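Local coordinates for RagB/SusD family nutrient uptake outer membrane protein (Bacteroides thetaiotaomicron, PDB 7KV3), which probably binds beta-1,3-linked glucose chains at the bacterial outer membrane, as a SusD-family partner in nutrient uptake, at residues A[90-95]-A[104-109]; A[286-291]-A[389-394]. One frame throughout, in Å; residues are numbered along the deposited sequence.

Contact 1. Residues A[90-95]-A[104-109]; sequences DNQPWH and PTNMIY. With BGC (beta-D-glucopyranose), chain B.
P93 packs its ring against the side chain and backbone of N106 and the backbone of M107, and this is the compact part of the contact. Its CB lies 4.0 Å from M107 C, while CG rests 3.5 Å from N106 OD1, the two side chains crossing at about a right angle. Behind the proline, I108 sets CG1 between its backbone N and carbonyl carbon (chi1 59°), which leaves the CG2 methyl facing P93 CB at 4.1 Å and the nearby W94 CD1. M73 and W162 pack around I108, and W94 NE1 donates to the backbone O of Y67. The first turn of helix 92-98 thus leans on the loop that leads into helix 110-130, in the helical, TPR-related part of the SusD fold. N91 O accepts from W94 N at this turn, and N91 CB sits over one face of the indole. The partly exposed side is looser: N106 ND2 reaches Q92 OE1 in a weak hydrogen bond of 3.3 Å, between amide planes 81° apart. Ahead of the helix, D90 grips a glucose with both carboxylate oxygens, OD1 taking O6 at 2.6 Å and OD2 taking O4 at 2.7 Å. With an alanine here, these two hydroxyls would probably be left without their carboxylate acceptors, and the backbone N of D86 without the oxygen it now donates to. R367 also binds this sugar.

Contact 2. Residues A[286-291]-A[389-394]; sequences RDWGSP and KSSSEL. With BGC (beta-D-glucopyranose), chain C; BGC (beta-D-glucopyranose), chain D; BGC (beta-D-glucopyranose), chain E; BGC (beta-D-glucopyranose), chain F.
The indole of W288 lies between a leucine and a sugar. L394 CD1 stands over the six-membered ring, 3.8 Å from its centroid and 16° off the normal, in a CH-pi contact; the same methyl packs 3.4 Å from D287 C. L394 reaches this place because its CG turns anti to the carbonyl carbon (chi1 -62°). On the opposite ring face sits glucose E, with C3 offset toward the rim, and O2 of glucose F comes to the indole edge in its plane. W62 meets W288 edge-to-face. E393 crosses the tryptophan at about a right angle, its CB near CZ2, and its carboxylate OE1 shares a water with W288 NE1 and O2 of glucose E.

Beside the ring, D287 divides its carboxylate between protein and ligand. OD1 receives S391 OG in a bond that refines very short, 2.5 Å, and also W288 N, which approaches from above the carboxylate plane. OD2 takes the O2 hydroxyls of glucose D at 2.5 Å and of glucose C at 2.6 Å. S391 OG accepts in turn from O2 of glucose F at 2.7 Å, and S390 OG donates to O3 of glucose D, the oxygen that joins D to C. With CG anti to its backbone N (chi1 -176°) and the chain extended from there to NE, R286 passes L394 O; its NE bonds to P291 O at 2.8 Å, tying the two ends of segment 286-291 together, and its guanidinium is held by D61 and by the backbone oxygens of W62 and G296. An aromatic platform under one sugar, flanked by a carboxylate and hydroxyls that hydrogen-bond the others, is characteristic of a carbohydrate-binding site, here occupied by a beta-1,3-linked glucan.

In the fold
Both contacts hold glucose, though their centres are 23 Å apart and their nearest atoms about 10 Å apart without touching. Contact 2 meets four consecutive units, D, C, F and E, joined from O3 to C1, with D carrying the free O1. Contact 1 meets glucose B farther along; the spacing between E and B is consistent with one further unit bridging them. Since the sugars appear to form one chain, the N-terminal and C-terminal parts of the protein probably both contribute to a single extended glucan site. Y67 lies between the two and touches both, meeting W94 of contact 1 and W288 of contact 2.

Contact 1. Residues A[90-95]-A[104-109]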
loop_
_atom_site.group_PDB
_atom_site.type_symbol
_atom_site.label_atom_id
_atom_site.label_comp_id
_atom_site.label_asym_id
_atom_site.label_seq_id
_atom_site.Cartn_x
_atom_site.Cartn_y
_atom_site.Cartn_z
ATOM N N ASP A 90 -11.354 -13.847 -14.310
ATOM C CA ASP A 90 -11.611 -13.701 -12.851
ATOM C C ASP A 90 -10.938 -12.400 -12.367
ATOM O O ASP A 90 -9.711 -12.330 -12.415
ATOM C CB ASP A 90 -11.157 -14.970 -12.119
ATOM C CG ASP A 90 -11.779 -15.140 -10.746
ATOM O OD1 ASP A 90 -12.596 -14.256 -10.355
ATOM O OD2 ASP A 90 -11.404 -16.110 -10.039
ATOM N N ASN A 91 -11.700 -11.406 -11.898
ATOM C CA ASN A 91 -11.199 -10.021 -11.646
ATOM C C ASN A 91 -10.469 -9.566 -12.924
ATOM O O ASN A 91 -9.286 -9.241 -12.854
ATOM C CB ASN A 91 -10.307 -9.918 -10.395
ATOM C CG ASN A 91 -11.073 -9.876 -9.084
ATOM O OD1 ASN A 91 -12.131 -9.247 -8.989
ATOM N ND2 ASN A 91 -10.528 -10.500 -8.044
ATOM N N GLN A 92 -11.175 -9.550 -14.060
ATOM C CA GLN A 92 -10.589 -9.253 -15.400
ATOM C C GLN A 92 -9.845 -7.917 -15.396
ATOM O O GLN A 92 -8.817 -7.825 -16.037
ATOM C CB GLN A 92 -11.648 -9.299 -16.505
ATOM C CG GLN A 92 -11.058 -9.202 -17.903
ATOM C CD GLN A 92 -12.073 -9.501 -18.986
ATOM O OE1 GLN A 92 -13.274 -9.477 -18.755
ATOM N NE2 GLN A 92 -11.597 -9.810 -20.181
ATOM N N PRO A 93 -10.336 -6.826 -14.758
ATOM C CA PRO A 93 -9.597 -5.561 -14.748
ATOM C C PRO A 93 -8.140 -5.709 -14.270
ATOM O O PRO A 93 -7.281 -5.038 -14.806
ATOM C CB PRO A 93 -10.405 -4.658 -13.808
ATOM C CG PRO A 93 -11.819 -5.214 -13.872
ATOM C CD PRO A 93 -11.647 -6.708 -14.096
ATOM N N TRP A 94 -7.897 -6.625 -13.331
ATOM C CA TRP A 94 -6.552 -6.921 -12.785
ATOM C C TRP A 94 -5.664 -7.487 -13.890
ATOM O O TRP A 94 -4.538 -7.042 -13.999
ATOM C CB TRP A 94 -6.606 -7.917 -11.628
ATOM C CG TRP A 94 -7.313 -7.515 -10.374
ATOM C CD1 TRP A 94 -8.305 -6.597 -10.203
ATOM C CD2 TRP A 94 -7.156 -8.158 -9.100
ATOM N NE1 TRP A 94 -8.756 -6.624 -8.910
ATOM C CE2 TRP A 94 -8.065 -7.563 -8.210
ATOM C CE3 TRP A 94 -6.312 -9.159 -8.623
ATOM C CZ2 TRP A 94 -8.156 -7.943 -6.877
ATOM C CZ3 TRP A 94 -6.378 -9.518 -7.298
ATOM C CH2 TRP A 94 -7.317 -8.948 -6.446
ATOM N N HIS A 95 -6.135 -8.486 -14.642
ATOM C CA HIS A 95 -5.361 -9.112 -15.748
ATOM C C HIS A 95 -5.068 -8.079 -16.843
ATOM O O HIS A 95 -3.937 -8.092 -17.316
ATOM C CB HIS A 95 -6.040 -10.370 -16.285
ATOM C CG HIS A 95 -6.126 -11.460 -15.269
ATOM N ND1 HIS A 95 -5.079 -12.329 -15.030
ATOM C CD2 HIS A 95 -7.115 -11.817 -14.421
ATOM C CE1 HIS A 95 -5.450 -13.212 -14.121
ATOM N NE2 HIS A 95 -6.686 -12.922 -13.728
ATOM N N PRO A 104 -11.351 1.772 -20.385
ATOM C CA PRO A 104 -12.220 2.579 -19.525
ATOM C C PRO A 104 -13.496 1.866 -19.034
ATOM O O PRO A 104 -14.020 2.234 -17.990
ATOM C CB PRO A 104 -12.657 3.757 -20.417
ATOM C CG PRO A 104 -11.671 3.803 -21.560
ATOM C CD PRO A 104 -11.060 2.424 -21.672
ATOM N N THR A 105 -13.978 0.898 -19.815
ATOM C CA THR A 105 -15.256 0.174 -19.586
ATOM C C THR A 105 -15.012 -1.093 -18.762
ATOM O O THR A 105 -16.001 -1.706 -18.348
ATOM C CB THR A 105 -15.959 -0.170 -20.907
ATOM O OG1 THR A 105 -15.025 -0.857 -21.738
ATOM C CG2 THR A 105 -16.489 1.050 -21.630
ATOM N N ASN A 106 -13.753 -1.439 -18.487
ATOM C CA ASN A 106 -13.399 -2.659 -17.718
ATOM C C ASN A 106 -12.240 -2.309 -16.783
ATOM O O ASN A 106 -11.126 -2.872 -16.946
ATOM C CB ASN A 106 -13.109 -3.794 -18.695
ATOM C CG ASN A 106 -13.330 -5.169 -18.111
ATOM O OD1 ASN A 106 -13.556 -5.314 -16.912
ATOM N ND2 ASN A 106 -13.270 -6.174 -18.967
ATOM N N MET A 107 -12.477 -1.357 -15.883
ATOM C CA MET A 107 -11.408 -0.718 -15.076
ATOM C C MET A 107 -11.723 -0.896 -13.590
ATOM O O MET A 107 -12.857 -1.247 -13.259
ATOM C CB MET A 107 -11.267 0.768 -15.427
ATOM C CG MET A 107 -9.968 1.069 -16.167
ATOM S SD MET A 107 -8.461 0.719 -15.177
ATOM C CE MET A 107 -8.798 1.772 -13.772
ATOM N N ILE A 108 -10.715 -0.723 -12.739
ATOM C CA ILE A 108 -10.903 -0.651 -11.266
ATOM C C ILE A 108 -11.568 0.700 -10.989
ATOM O O ILE A 108 -10.953 1.734 -11.206
ATOM C CB ILE A 108 -9.582 -0.877 -10.504
ATOM C CG1 ILE A 108 -8.494 0.143 -10.856
ATOM C CG2 ILE A 108 -9.108 -2.305 -10.745
ATOM C CD1 ILE A 108 -7.322 0.160 -9.917
ATOM N N TYR A 109 -12.818 0.672 -10.580
ATOM C CA TYR A 109 -13.620 1.876 -10.294
ATOM C C TYR A 109 -13.752 2.049 -8.769
ATOM O O TYR A 109 -13.904 3.183 -8.291
ATOM C CB TYR A 109 -14.936 1.716 -11.068
ATOM C CG TYR A 109 -15.751 2.963 -11.251
ATOM C CD1 TYR A 109 -15.241 4.209 -10.936
ATOM C CD2 TYR A 109 -17.050 2.884 -11.741
ATOM C CE1 TYR A 109 -16.005 5.346 -11.108
ATOM C CE2 TYR A 109 -17.829 4.014 -11.912
ATOM C CZ TYR A 109 -17.302 5.253 -11.592
ATOM O OH TYR A 109 -18.044 6.390 -11.749
HETATM C C2 BGC B . -15.833 -16.875 -6.447
HETATM C C3 BGC B . -14.373 -17.197 -6.731
HETATM C C4 BGC B . -13.708 -15.961 -7.287
HETATM C C5 BGC B . -13.905 -14.775 -6.320
HETATM C C6 BGC B . -13.309 -13.444 -6.820
HETATM C C1 BGC B . -15.957 -15.686 -5.517
HETATM O O2 BGC B . -16.433 -17.957 -5.752
HETATM O O3 BGC B . -14.330 -18.311 -7.634
HETATM O O4 BGC B . -12.337 -16.260 -7.471
HETATM O O5 BGC B . -15.306 -14.588 -6.108
HETATM O O6 BGC B . -13.587 -13.238 -8.203
#

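Contact 2. Residues A[286-291]-A[389-394]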
loop_
_atom_site.group_PDB
_atom_site.type_symbol
_atom_site.label_atom_id
_atom_site.label_comp_id
_atom_site.label_asym_id
_atom_site.label_seq_id
_atom_site.Cartn_x
_atom_site.Cartn_y
_atom_site.Cartn_z
ATOM N N ARG A 286 -17.929 -6.634 9.135
ATOM C CA ARG A 286 -17.896 -6.277 7.699
ATOM C C ARG A 286 -18.547 -7.436 6.926
ATOM O O ARG A 286 -18.269 -8.631 7.257
ATOM C CB ARG A 286 -16.477 -5.978 7.231
ATOM C CG ARG A 286 -16.426 -5.517 5.788
ATOM C CD ARG A 286 -15.001 -5.319 5.379
ATOM N NE ARG A 286 -14.831 -4.481 4.215
ATOM C CZ ARG A 286 -13.641 -4.151 3.726
ATOM N NH1 ARG A 286 -12.531 -4.595 4.302
ATOM N NH2 ARG A 286 -13.556 -3.363 2.680
ATOM N N ASP A 287 -19.436 -7.099 5.993
ATOM C CA ASP A 287 -20.210 -8.111 5.231
ATOM C C ASP A 287 -20.334 -7.662 3.767
ATOM O O ASP A 287 -19.961 -6.503 3.435
ATOM C CB ASP A 287 -21.542 -8.401 5.937
ATOM C CG ASP A 287 -22.054 -9.832 5.787
ATOM O OD1 ASP A 287 -21.458 -10.615 5.019
ATOM O OD2 ASP A 287 -23.050 -10.150 6.439
ATOM N N TRP A 288 -20.762 -8.586 2.914
ATOM C CA TRP A 288 -20.882 -8.400 1.440
ATOM C C TRP A 288 -21.749 -7.180 1.110
ATOM O O TRP A 288 -21.326 -6.400 0.234
ATOM C CB TRP A 288 -21.412 -9.691 0.799
ATOM C CG TRP A 288 -20.550 -10.866 1.144
ATOM C CD1 TRP A 288 -20.796 -11.817 2.086
ATOM C CD2 TRP A 288 -19.259 -11.173 0.594
ATOM N NE1 TRP A 288 -19.765 -12.713 2.140
ATOM C CE2 TRP A 288 -18.804 -12.337 1.242
ATOM C CE3 TRP A 288 -18.445 -10.574 -0.383
ATOM C CZ2 TRP A 288 -17.579 -12.927 0.931
ATOM C CZ3 TRP A 288 -17.218 -11.134 -0.660
ATOM C CH2 TRP A 288 -16.798 -12.300 -0.016
ATOM N N GLY A 289 -22.891 -7.031 1.800
ATOM C CA GLY A 289 -23.876 -5.946 1.622
ATOM C C GLY A 289 -23.508 -4.696 2.422
ATOM O O GLY A 289 -24.049 -3.633 2.084
ATOM N N SER A 290 -22.618 -4.811 3.430
ATOM C CA SER A 290 -22.173 -3.720 4.347
ATOM C C SER A 290 -20.640 -3.658 4.352
ATOM O O SER A 290 -19.944 -3.901 5.347
ATOM C CB SER A 290 -22.762 -3.889 5.722
ATOM O OG SER A 290 -22.365 -5.119 6.292
ATOM N N PRO A 291 -20.067 -3.368 3.174
ATOM C CA PRO A 291 -18.617 -3.392 3.000
ATOM C C PRO A 291 -17.851 -2.270 3.724
ATOM O O PRO A 291 -16.658 -2.407 3.888
ATOM C CB PRO A 291 -18.496 -3.222 1.472
ATOM C CG PRO A 291 -19.722 -2.412 1.113
ATOM C CD PRO A 291 -20.798 -3.074 1.931
ATOM N N LYS A 389 -17.721 -11.977 13.473
ATOM C CA LYS A 389 -19.141 -12.303 13.785
ATOM C C LYS A 389 -19.997 -12.181 12.526
ATOM O O LYS A 389 -21.238 -12.277 12.653
ATOM C CB LYS A 389 -19.662 -11.415 14.923
ATOM C CG LYS A 389 -18.977 -11.645 16.263
ATOM C CD LYS A 389 -19.415 -12.914 16.967
ATOM C CE LYS A 389 -18.269 -13.736 17.522
ATOM N NZ LYS A 389 -17.859 -13.267 18.864
ATOM N N SER A 390 -19.373 -12.055 11.350
ATOM C CA SER A 390 -20.086 -11.979 10.048
ATOM C C SER A 390 -19.546 -13.036 9.065
ATOM O O SER A 390 -19.411 -14.214 9.471
ATOM C CB SER A 390 -20.007 -10.588 9.513
ATOM O OG SER A 390 -20.991 -10.416 8.515
ATOM N N SER A 391 -19.270 -12.647 7.813
ATOM C CA SER A 391 -18.614 -13.501 6.782
ATOM C C SER A 391 -17.092 -13.479 6.986
ATOM O O SER A 391 -16.470 -12.389 6.809
ATOM C CB SER A 391 -19.033 -13.066 5.413
ATOM O OG SER A 391 -20.445 -12.855 5.396
ATOM N N SER A 392 -16.531 -14.635 7.373
ATOM C CA SER A 392 -15.109 -14.833 7.777
ATOM C C SER A 392 -14.146 -14.371 6.666
ATOM O O SER A 392 -12.997 -13.987 7.016
ATOM C CB SER A 392 -14.857 -16.271 8.159
ATOM O OG SER A 392 -14.864 -17.073 6.990
ATOM N N GLU A 393 -14.600 -14.405 5.401
ATOM C CA GLU A 393 -13.850 -14.007 4.181
ATOM C C GLU A 393 -13.419 -12.549 4.235
ATOM O O GLU A 393 -12.388 -12.238 3.622
ATOM C CB GLU A 393 -14.695 -14.113 2.907
ATOM C CG GLU A 393 -14.877 -15.536 2.425
ATOM C CD GLU A 393 -16.072 -16.257 3.030
ATOM O OE1 GLU A 393 -16.872 -15.604 3.729
ATOM O OE2 GLU A 393 -16.204 -17.473 2.793
ATOM N N LEU A 394 -14.216 -11.679 4.859
ATOM C CA LEU A 394 -13.994 -10.213 4.815
ATOM C C LEU A 394 -13.401 -9.724 6.129
ATOM O O LEU A 394 -13.242 -8.497 6.239
ATOM C CB LEU A 394 -15.329 -9.512 4.546
ATOM C CG LEU A 394 -15.975 -9.852 3.205
ATOM C CD1 LEU A 394 -17.375 -9.273 3.121
ATOM C CD2 LEU A 394 -15.113 -9.344 2.060
HETATM C C2 BGC C . -23.439 -13.131 7.727
HETATM C C3 BGC C . -23.644 -14.618 7.640
HETATM C C4 BGC C . -23.093 -15.296 8.894
HETATM C C5 BGC C . -23.707 -14.686 10.160
HETATM C C6 BGC C . -23.130 -15.324 11.399
HETATM C C1 BGC C . -23.967 -12.615 9.068
HETATM O O2 BGC C . -24.051 -12.498 6.599
HETATM O O3 BGC C . -22.931 -15.080 6.491
HETATM O O4 BGC C . -23.326 -16.701 8.862
HETATM O O5 BGC C . -23.417 -13.293 10.194
HETATM O O6 BGC C . -23.983 -14.997 12.485
HETATM C C2 BGC D . -24.123 -8.967 9.550
HETATM C C3 BGC D . -24.402 -10.397 9.991
HETATM C C4 BGC D . -24.073 -10.512 11.496
HETATM C C5 BGC D . -24.696 -9.394 12.334
HETATM C C6 BGC D . -24.054 -9.392 13.700
HETATM C C1 BGC D . -25.033 -8.065 10.389
HETATM O O1 BGC D . -24.938 -6.753 9.895
HETATM O O2 BGC D . -24.378 -8.815 8.143
HETATM O O3 BGC D . -23.635 -11.325 9.206
HETATM O O4 BGC D . -24.475 -11.767 12.061
HETATM O O5 BGC D . -24.563 -8.087 11.728
HETATM O O6 BGC D . -24.565 -8.220 14.319
HETATM C C2 BGC E . -21.332 -15.323 0.003
HETATM C C3 BGC E . -21.408 -14.287 -1.102
HETATM C C4 BGC E . -22.844 -14.030 -1.532
HETATM C C5 BGC E . -23.728 -13.801 -0.324
HETATM C C6 BGC E . -25.130 -13.490 -0.790
HETATM C C1 BGC E . -22.443 -15.084 1.038
HETATM O O2 BGC E . -20.046 -15.315 0.652
HETATM O O3 BGC E . -20.655 -14.709 -2.239
HETATM O O4 BGC E . -22.858 -12.859 -2.355
HETATM O O5 BGC E . -23.724 -14.967 0.465
HETATM O O6 BGC E . -25.013 -12.129 -1.156
HETATM C C2 BGC F . -22.707 -15.425 4.233
HETATM C C3 BGC F . -23.429 -16.145 3.094
HETATM C C4 BGC F . -23.610 -17.608 3.494
HETATM C C5 BGC F . -24.348 -17.749 4.836
HETATM C C6 BGC F . -24.135 -19.207 5.303
HETATM C C1 BGC F . -23.671 -15.427 5.430
HETATM O O2 BGC F . -22.321 -14.099 3.898
HETATM O O3 BGC F . -22.673 -16.070 1.890
HETATM O O4 BGC F . -24.291 -18.360 2.473
HETATM O O5 BGC F . -23.894 -16.804 5.859
HETATM O O6 BGC F . -25.090 -19.506 6.328
HETATM O O HOH W 1 -19.352 -15.763 3.079
#